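Long-range contacts in axin interactor, dorsalization-associated protein (Danio rerio, PDB 2QZQ), which acts as a ventralizing factor in the embryo, binding axin, disrupting its homodimerization and so inhibiting axin-mediated JNK activation: residues A84-F90 with K103-E109; S39-G45 with D128-K132. One frame throughout, in Å; residues are numbered along the deposited sequence.

Contact 1 (A84-F90 with K103-E109); sequences AAIFFEF and KCFAFME
Phe88 O is held by two donors of the opposite strand: the backbone N of Ala106 at 2.8 Å and, more weakly, the CA-H of Phe105, whose CA lies 3.1 Å away. Ile86 with Met108 (present as selenomethionine) and Phe88 with Ala106 form reciprocal, antiparallel hydrogen-bonded pairs, and Phe90 N and O bond to Cys104 O and Lys103 N. On the face carrying Phe87, Phe105 and Phe107, Phe107 CB sits over the centre of the Phe87 ring, 3.9 Å from its centroid, a CH-pi contact. With CG between backbone N and carbonyl carbon (chi1 62°), the Phe107 ring leads away and leaves CB there, the two ring planes 29° apart and slid past each other. Phe105 CD2 meets the edge of the Phe87 ring, 3.9 Å from Phe87 CE1. On the other face, Met108 CG abuts the Phe88 ring edge in plane, 3.9 Å from Phe88 CE2. One water lies 2.6 Å from both Ala84 O and Glu109 OE1, while Glu109 OE2 is salt-bridged to Arg131 NE. This hairpin sits mid-sheet in the C2 domain, bonded to strands 34-41 and 116-124, while Ile86 and Phe88 pack on strand 15-24 and Phe88 also on strand 144-151.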
ATOM      1  N   ALA A  84      -3.177 -13.144  -6.770  1.00 25.36           N
ATOM      2  CA  ALA A  84      -2.887 -11.703  -6.777  1.00 23.70           C
ATOM      3  C   ALA A  84      -2.560 -11.189  -5.375  1.00 23.11           C
ATOM      4  O   ALA A  84      -2.947 -11.784  -4.354  1.00 22.24           O
ATOM      5  CB  ALA A  84      -4.029 -10.926  -7.374  1.00 23.56           C
ATOM      6  N   ALA A  85      -1.800 -10.099  -5.326  1.00 21.20           N
ATOM      7  CA  ALA A  85      -1.549  -9.414  -4.064  1.00 20.29           C
ATOM      8  C   ALA A  85      -1.556  -7.910  -4.310  1.00 19.58           C
ATOM      9  O   ALA A  85      -1.198  -7.440  -5.399  1.00 18.67           O
ATOM     10  CB  ALA A  85      -0.223  -9.831  -3.484  1.00 20.80           C
ATOM     11  N   ILE A  86      -1.978  -7.172  -3.299  1.00 18.39           N
ATOM     12  CA  ILE A  86      -1.930  -5.716  -3.316  1.00 17.90           C
ATOM     13  C   ILE A  86      -0.659  -5.278  -2.551  1.00 17.32           C
ATOM     14  O   ILE A  86      -0.466  -5.650  -1.380  1.00 16.58           O
ATOM     15  CB  ILE A  86      -3.188  -5.106  -2.646  1.00 17.37           C
ATOM     16  CG1 ILE A  86      -4.484  -5.745  -3.207  1.00 17.60           C
ATOM     17  CG2 ILE A  86      -3.255  -3.570  -2.849  1.00 17.07           C
ATOM     18  CD1 ILE A  86      -5.734  -5.252  -2.500  1.00 18.91           C
ATOM     19  N   PHE A  87       0.169  -4.473  -3.212  1.00 17.15           N
ATOM     20  CA  PHE A  87       1.412  -3.945  -2.633  1.00 16.62           C
ATOM     21  C   PHE A  87       1.277  -2.486  -2.253  1.00 16.43           C
ATOM     22  O   PHE A  87       0.565  -1.738  -2.909  1.00 16.38           O
ATOM     23  CB  PHE A  87       2.534  -4.065  -3.665  1.00 16.93           C
ATOM     24  CG  PHE A  87       3.133  -5.420  -3.722  1.00 16.97           C
ATOM     25  CD1 PHE A  87       4.291  -5.697  -3.014  1.00 14.91           C
ATOM     26  CD2 PHE A  87       2.533  -6.429  -4.470  1.00 18.92           C
ATOM     27  CE1 PHE A  87       4.855  -7.020  -3.046  1.00 19.31           C
ATOM     28  CE2 PHE A  87       3.076  -7.721  -4.505  1.00 18.67           C
ATOM     29  CZ  PHE A  87       4.238  -8.006  -3.788  1.00 17.21           C
ATOM     30  N   PHE A  88       1.969  -2.095  -1.178  1.00 15.20           N
ATOM     31  CA  PHE A  88       2.017  -0.739  -0.690  1.00 14.97           C
ATOM     32  C   PHE A  88       3.498  -0.480  -0.513  1.00 15.35           C
ATOM     33  O   PHE A  88       4.131  -1.152   0.301  1.00 14.57           O
ATOM     34  CB  PHE A  88       1.313  -0.611   0.672  1.00 15.76           C
ATOM     35  CG  PHE A  88      -0.074  -1.174   0.665  1.00 16.21           C
ATOM     36  CD1 PHE A  88      -1.165  -0.365   0.411  1.00 16.88           C
ATOM     37  CD2 PHE A  88      -0.271  -2.547   0.835  1.00 18.97           C
ATOM     38  CE1 PHE A  88      -2.468  -0.913   0.361  1.00 20.67           C
ATOM     39  CE2 PHE A  88      -1.545  -3.082   0.796  1.00 19.48           C
ATOM     40  CZ  PHE A  88      -2.637  -2.271   0.536  1.00 18.53           C
ATOM     41  N   GLU A  89       4.039   0.406  -1.343  1.00 15.01           N
ATOM     42  CA  GLU A  89       5.474   0.754  -1.296  1.00 15.51           C
ATOM     43  C   GLU A  89       5.587   2.166  -0.770  1.00 15.23           C
ATOM     44  O   GLU A  89       5.023   3.068  -1.358  1.00 15.81           O
ATOM     45  CB  GLU A  89       6.088   0.708  -2.682  1.00 14.98           C
ATOM     46  CG  GLU A  89       6.155  -0.688  -3.292  1.00 16.75           C
ATOM     47  CD  GLU A  89       6.723  -0.645  -4.687  1.00 19.84           C
ATOM     48  OE1 GLU A  89       5.973  -0.269  -5.616  1.00 21.89           O
ATOM     49  OE2 GLU A  89       7.914  -0.963  -4.836  1.00 20.29           O
ATOM     50  N   PHE A  90       6.319   2.328   0.328  1.00 15.08           N
ATOM     51  CA  PHE A  90       6.528   3.620   0.939  1.00 15.52           C
ATOM     52  C   PHE A  90       7.764   4.246   0.307  1.00 15.55           C
ATOM     53  O   PHE A  90       8.848   3.658   0.318  1.00 14.94           O
ATOM     54  CB  PHE A  90       6.705   3.478   2.436  1.00 15.67           C
ATOM     55  CG  PHE A  90       7.004   4.779   3.139  1.00 15.73           C
ATOM     56  CD1 PHE A  90       5.983   5.551   3.646  1.00 14.17           C
ATOM     57  CD2 PHE A  90       8.329   5.222   3.271  1.00 13.72           C
ATOM     58  CE1 PHE A  90       6.279   6.763   4.298  1.00 17.24           C
ATOM     59  CE2 PHE A  90       8.629   6.397   3.900  1.00 14.81           C
ATOM     60  CZ  PHE A  90       7.599   7.177   4.428  1.00 15.85           C
ATOM     61  N   LYS A 103      11.639   2.779   0.425  1.00 16.08           N
ATOM     62  CA  LYS A 103      12.233   2.412   1.700  1.00 15.90           C
ATOM     63  C   LYS A 103      11.822   1.002   2.081  1.00 15.79           C
ATOM     64  O   LYS A 103      12.619   0.195   2.568  1.00 15.95           O
ATOM     65  CB  LYS A 103      11.690   3.362   2.761  1.00 15.50           C
ATOM     66  CG  LYS A 103      12.262   3.170   4.171  1.00 16.32           C
ATOM     67  CD  LYS A 103      11.745   4.338   5.030  1.00 19.58           C
ATOM     68  CE  LYS A 103      12.315   4.308   6.405  1.00 22.62           C
ATOM     69  NZ  LYS A 103      13.743   4.744   6.323  1.00 24.45           N
ATOM     70  N   CYS A 104      10.546   0.710   1.880  1.00 15.38           N
ATOM     71  CA  CYS A 104       9.994  -0.549   2.385  1.00 14.67           C
ATOM     72  C   CYS A 104       8.658  -0.784   1.722  1.00 14.17           C
ATOM     73  O   CYS A 104       8.131   0.095   1.035  1.00 14.42           O
ATOM     74  CB  CYS A 104       9.853  -0.476   3.915  1.00 13.79           C
ATOM     75  SG  CYS A 104       8.820   0.936   4.494  1.00 16.48           S
ATOM     76  N   PHE A 105       8.123  -1.988   1.900  1.00 14.24           N
ATOM     77  CA  PHE A 105       6.842  -2.335   1.319  1.00 14.03           C
ATOM     78  C   PHE A 105       6.030  -3.279   2.220  1.00 14.52           C
ATOM     79  O   PHE A 105       6.553  -3.946   3.133  1.00 14.80           O
ATOM     80  CB  PHE A 105       7.024  -2.954  -0.068  1.00 13.91           C
ATOM     81  CG  PHE A 105       7.686  -4.331  -0.042  1.00 13.71           C
ATOM     82  CD1 PHE A 105       9.063  -4.455   0.083  1.00 14.66           C
ATOM     83  CD2 PHE A 105       6.914  -5.485  -0.125  1.00 13.55           C
ATOM     84  CE1 PHE A 105       9.671  -5.711   0.092  1.00 15.31           C
ATOM     85  CE2 PHE A 105       7.505  -6.767  -0.117  1.00 13.87           C
ATOM     86  CZ  PHE A 105       8.878  -6.884   0.000  1.00 17.87           C
ATOM     87  N   ALA A 106       4.737  -3.307   1.951  1.00 15.00           N
ATOM     88  CA  ALA A 106       3.811  -4.216   2.622  1.00 14.70           C
ATOM     89  C   ALA A 106       3.002  -4.806   1.497  1.00 14.93           C
ATOM     90  O   ALA A 106       2.855  -4.196   0.436  1.00 13.73           O
ATOM     91  CB  ALA A 106       2.889  -3.441   3.581  1.00 14.87           C
ATOM     92  N   PHE A 107       2.436  -5.985   1.723  1.00 15.31           N
ATOM     93  CA  PHE A 107       1.523  -6.508   0.742  1.00 16.42           C
ATOM     94  C   PHE A 107       0.423  -7.261   1.443  1.00 18.04           C
ATOM     95  O   PHE A 107       0.549  -7.613   2.621  1.00 16.66           O
ATOM     96  CB  PHE A 107       2.253  -7.419  -0.253  1.00 15.58           C
ATOM     97  CG  PHE A 107       2.875  -8.636   0.380  1.00 17.64           C
ATOM     98  CD1 PHE A 107       4.107  -8.562   1.004  1.00 15.01           C
ATOM     99  CD2 PHE A 107       2.202  -9.863   0.360  1.00 18.54           C
ATOM    100  CE1 PHE A 107       4.706  -9.705   1.562  1.00 16.34           C
ATOM    101  CE2 PHE A 107       2.759 -10.981   0.941  1.00 17.80           C
ATOM    102  CZ  PHE A 107       4.003 -10.926   1.530  1.00 17.41           C
HETATM  103  N   MSE A 108      -0.659  -7.495   0.711  1.00 20.29           N
HETATM  104  CA  MSE A 108      -1.713  -8.369   1.198  1.00 25.69           C
HETATM  105  C   MSE A 108      -2.213  -9.290   0.105  1.00 23.09           C
HETATM  106  O   MSE A 108      -2.467  -8.845  -1.015  1.00 22.47           O
HETATM  107  CB  MSE A 108      -2.853  -7.596   1.873  1.00 24.62           C
HETATM  108  CG  MSE A 108      -3.449  -6.430   1.114  1.00 29.06           C
HETATM  109 SE   MSE A 108      -4.910  -5.624   2.245  1.00 40.62          SE
HETATM  110  CE  MSE A 108      -6.199  -6.580   1.667  1.00 16.92           C
ATOM    111  N   GLU A 109      -2.321 -10.575   0.450  1.00 23.22           N
ATOM    112  CA  GLU A 109      -2.882 -11.597  -0.431  1.00 22.47           C
ATOM    113  C   GLU A 109      -4.409 -11.486  -0.514  1.00 21.08           C
ATOM    114  O   GLU A 109      -5.044 -10.838   0.314  1.00 19.69           O
ATOM    115  CB  GLU A 109      -2.469 -13.012   0.020  1.00 23.70           C
ATOM    116  CG  GLU A 109      -0.936 -13.313   0.104  1.00 27.06           C
ATOM    117  CD  GLU A 109      -0.199 -13.384  -1.256  1.00 33.02           C
ATOM    118  OE1 GLU A 109      -0.835 -13.427  -2.330  1.00 34.08           O
ATOM    119  OE2 GLU A 109       1.056 -13.402  -1.259  1.00 36.25           O
TER
HETATM  120  O   HOH W   1      -3.230 -14.041  -3.055  1.00 22.92           O

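Contact 2 (S39-G45 with D128-K132); sequences SVKDLNG and DFKRK
Lys41 lays its end over one face of the Phe129 ring. Its CE stands above the centre, 3.5 Å from the ring centroid, and its NZ lies 3.8 Å from the same point, so a CH-pi and a cation-pi contact share the face. Bends at chi2 (-64°) and chi4 (-94°) fold the lysine chain across the aromatic plane. Beside this pair, Arg131 NH1 gives a straight hydrogen bond (3.1 Å, 165°) to Asp42 O, which lies in the guanidinium plane but is met from above its own carbonyl plane. Gly45 N reaches Asp42 O from the opposite face, closing the type I turn Asp42-Gly45. In this C-terminal, Aida-type C2 domain the loop after strand 34-41, within the region that probably binds axin, here meets the one between strands 116-124 and 144-151. The backbone of Gly45 lies against Phe129, its CA 3.4 Å from Phe129 O; any CB there would crowd Phe129 CB. With an alanine in place of Phe129 the Lys41 ammonium would probably lose its aromatic face, and a gap would open beside the Phe87 ring, which meets Phe129 edge-to-face. Further out, Arg131 NH1 also donates to Phe129 O at 3.0 Å, fixing the guanidinium, and Arg131 NE is salt-bridged to Glu109. Lys41 NZ pairs with Asp47 and weakly with Ser39 OG. Asp128 OD1 accepts from Lys130 N (2.9 Å), an Asx turn that shapes the 128-131 turn.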
ATOM      1  N   SER A  39      -0.078  -0.940  -5.873  1.00 18.41           N
ATOM      2  CA  SER A  39      -0.184  -1.713  -7.075  1.00 18.65           C
ATOM      3  C   SER A  39      -0.853  -3.068  -6.748  1.00 19.99           C
ATOM      4  O   SER A  39      -0.882  -3.489  -5.591  1.00 18.84           O
ATOM      5  CB  SER A  39       1.198  -1.924  -7.702  1.00 18.31           C
ATOM      6  OG  SER A  39       2.088  -2.634  -6.851  1.00 18.34           O
ATOM      7  N   VAL A  40      -1.402  -3.704  -7.785  1.00 19.29           N
ATOM      8  CA  VAL A  40      -1.963  -5.050  -7.673  1.00 20.45           C
ATOM      9  C   VAL A  40      -1.183  -5.921  -8.653  1.00 20.92           C
ATOM     10  O   VAL A  40      -1.189  -5.654  -9.872  1.00 21.18           O
ATOM     11  CB  VAL A  40      -3.468  -5.066  -7.991  1.00 20.31           C
ATOM     12  CG1 VAL A  40      -4.048  -6.474  -7.785  1.00 20.91           C
ATOM     13  CG2 VAL A  40      -4.221  -4.056  -7.085  1.00 20.54           C
ATOM     14  N   LYS A  41      -0.496  -6.929  -8.118  1.00 20.84           N
ATOM     15  CA  LYS A  41       0.425  -7.764  -8.898  1.00 22.84           C
ATOM     16  C   LYS A  41      -0.078  -9.190  -8.952  1.00 23.62           C
ATOM     17  O   LYS A  41      -0.632  -9.668  -7.968  1.00 23.61           O
ATOM     18  CB  LYS A  41       1.835  -7.773  -8.262  1.00 22.56           C
ATOM     19  CG  LYS A  41       2.557  -6.399  -8.198  1.00 23.50           C
ATOM     20  CD  LYS A  41       2.857  -5.843  -9.565  1.00 24.27           C
ATOM     21  CE  LYS A  41       4.088  -4.915  -9.533  1.00 22.69           C
ATOM     22  NZ  LYS A  41       3.730  -3.511  -9.356  1.00 26.10           N
ATOM     23  N   ASP A  42       0.122  -9.876 -10.080  1.00 24.91           N
ATOM     24  CA  ASP A  42      -0.183 -11.321 -10.136  1.00 25.98           C
ATOM     25  C   ASP A  42       0.877 -12.145  -9.403  1.00 25.81           C
ATOM     26  O   ASP A  42       1.838 -11.596  -8.843  1.00 24.98           O
ATOM     27  CB  ASP A  42      -0.473 -11.841 -11.573  1.00 26.00           C
ATOM     28  CG  ASP A  42       0.757 -11.864 -12.490  1.00 28.12           C
ATOM     29  OD1 ASP A  42       1.903 -11.696 -12.034  1.00 29.70           O
ATOM     30  OD2 ASP A  42       0.566 -12.052 -13.715  1.00 29.48           O
ATOM     31  N   LEU A  43       0.700 -13.461  -9.400  1.00 26.60           N
ATOM     32  CA  LEU A  43       1.697 -14.371  -8.813  1.00 27.79           C
ATOM     33  C   LEU A  43       3.117 -14.118  -9.260  1.00 27.71           C
ATOM     34  O   LEU A  43       4.061 -14.363  -8.509  1.00 27.95           O
ATOM     35  CB  LEU A  43       1.396 -15.808  -9.190  1.00 28.24           C
ATOM     36  CG  LEU A  43       0.641 -16.659  -8.205  1.00 30.00           C
ATOM     37  CD1 LEU A  43       0.689 -18.063  -8.777  1.00 32.54           C
ATOM     38  CD2 LEU A  43       1.257 -16.586  -6.813  1.00 31.95           C
ATOM     39  N   ASN A  44       3.266 -13.699 -10.509  1.00 27.42           N
ATOM     40  CA  ASN A  44       4.596 -13.524 -11.074  1.00 28.15           C
ATOM     41  C   ASN A  44       5.119 -12.102 -10.951  1.00 27.47           C
ATOM     42  O   ASN A  44       6.145 -11.781 -11.535  1.00 27.86           O
ATOM     43  CB  ASN A  44       4.636 -14.008 -12.522  1.00 28.80           C
ATOM     44  CG  ASN A  44       4.313 -15.506 -12.653  1.00 31.09           C
ATOM     45  OD1 ASN A  44       3.474 -15.893 -13.462  1.00 35.50           O
ATOM     46  ND2 ASN A  44       4.977 -16.338 -11.856  1.00 31.13           N
ATOM     47  N   GLY A  45       4.417 -11.262 -10.186  1.00 27.14           N
ATOM     48  CA  GLY A  45       4.862  -9.895  -9.913  1.00 26.65           C
ATOM     49  C   GLY A  45       4.548  -8.913 -11.033  1.00 27.15           C
ATOM     50  O   GLY A  45       5.154  -7.845 -11.113  1.00 26.80           O
ATOM     51  N   ASP A 128      10.015  -7.043  -3.434  1.00 19.50           N
ATOM     52  CA  ASP A 128       9.898  -8.293  -4.167  1.00 19.40           C
ATOM     53  C   ASP A 128       8.436  -8.462  -4.479  1.00 19.47           C
ATOM     54  O   ASP A 128       7.647  -8.851  -3.599  1.00 18.20           O
ATOM     55  CB  ASP A 128      10.416  -9.468  -3.336  1.00 19.80           C
ATOM     56  CG  ASP A 128      10.345 -10.816  -4.088  1.00 20.76           C
ATOM     57  OD1 ASP A 128       9.866 -10.884  -5.234  1.00 19.72           O
ATOM     58  OD2 ASP A 128      10.759 -11.819  -3.497  1.00 24.10           O
ATOM     59  N   PHE A 129       8.074  -8.147  -5.729  1.00 19.17           N
ATOM     60  CA  PHE A 129       6.711  -8.252  -6.199  1.00 19.87           C
ATOM     61  C   PHE A 129       6.201  -9.679  -6.353  1.00 19.86           C
ATOM     62  O   PHE A 129       5.011  -9.892  -6.532  1.00 21.05           O
ATOM     63  CB  PHE A 129       6.523  -7.463  -7.498  1.00 20.68           C
ATOM     64  CG  PHE A 129       6.575  -5.961  -7.312  1.00 19.34           C
ATOM     65  CD1 PHE A 129       5.659  -5.314  -6.493  1.00 19.56           C
ATOM     66  CD2 PHE A 129       7.543  -5.200  -7.968  1.00 21.81           C
ATOM     67  CE1 PHE A 129       5.688  -3.925  -6.355  1.00 17.55           C
ATOM     68  CE2 PHE A 129       7.578  -3.818  -7.833  1.00 19.62           C
ATOM     69  CZ  PHE A 129       6.650  -3.186  -7.015  1.00 17.99           C
ATOM     70  N   LYS A 130       7.097 -10.654  -6.220  1.00 20.42           N
ATOM     71  CA  LYS A 130       6.682 -12.056  -6.105  1.00 20.35           C
ATOM     72  C   LYS A 130       6.581 -12.504  -4.637  1.00 20.82           C
ATOM     73  O   LYS A 130       6.110 -13.616  -4.367  1.00 19.61           O
ATOM     74  CB  LYS A 130       7.644 -12.955  -6.884  1.00 21.50           C
ATOM     75  CG  LYS A 130       7.598 -12.734  -8.403  1.00 22.55           C
ATOM     76  CD  LYS A 130       8.695 -13.517  -9.051  1.00 29.53           C
ATOM     77  CE  LYS A 130       8.765 -13.215 -10.535  1.00 31.93           C
ATOM     78  NZ  LYS A 130       9.920 -13.922 -11.128  1.00 36.27           N
ATOM     79  N   ARG A 131       6.970 -11.611  -3.708  1.00 19.82           N
ATOM     80  CA  ARG A 131       6.999 -11.869  -2.243  1.00 21.12           C
ATOM     81  C   ARG A 131       7.571 -13.246  -1.827  1.00 21.67           C
ATOM     82  O   ARG A 131       7.075 -13.921  -0.932  1.00 21.98           O
ATOM     83  CB  ARG A 131       5.662 -11.529  -1.540  1.00 21.47           C
ATOM     84  CG  ARG A 131       4.403 -12.200  -2.044  1.00 22.54           C
ATOM     85  CD  ARG A 131       3.682 -11.416  -3.147  1.00 23.58           C
ATOM     86  NE  ARG A 131       2.465 -12.121  -3.582  1.00 25.45           N
ATOM     87  CZ  ARG A 131       1.971 -12.110  -4.829  1.00 25.64           C
ATOM     88  NH1 ARG A 131       2.564 -11.436  -5.834  1.00 24.57           N
ATOM     89  NH2 ARG A 131       0.853 -12.758  -5.062  1.00 24.31           N
ATOM     90  N   LYS A 132       8.642 -13.625  -2.506  1.00 22.06           N
ATOM     91  CA  LYS A 132       9.321 -14.906  -2.292  1.00 23.09           C
ATOM     92  C   LYS A 132      10.399 -14.814  -1.215  1.00 21.95           C
ATOM     93  O   LYS A 132      10.623 -15.770  -0.476  1.00 22.19           O
ATOM     94  CB  LYS A 132       9.985 -15.336  -3.605  1.00 23.38           C
ATOM     95  CG  LYS A 132       9.037 -15.671  -4.756  1.00 26.79           C
ATOM     96  CD  LYS A 132       7.884 -16.505  -4.284  1.00 32.29           C
ATOM     97  CE  LYS A 132       7.463 -17.532  -5.323  1.00 35.68           C
ATOM     98  NZ  LYS A 132       6.795 -18.636  -4.577  1.00 36.62           N
TER
HETATM   99  O   HOH W   2       4.312 -15.157  -6.021  1.00 37.73           O

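How the contacts relate
Contact 1 is a buried pairing of two neighbouring strands near the centre of the domain, whereas contact 2 lies toward its surface, about 9 Å away between centres, and joins a strand end to a loop. Strand 34-41 adjoins strand 85-94 in the sheet, with Phe87 N bonded to Ser39 O (2.8 Å) and Lys41 N to Ala85 O (2.9 Å). Regular backbone bonds and apolar, aromatic side chains hold the first; the second relies on cation-pi, arginine-carbonyl and turn hydrogen bonds. Glu89 OE1 packs against Phe129 CZ at 3.3 Å. Along the chain, contact 1 is nested within the loop closed by contact 2.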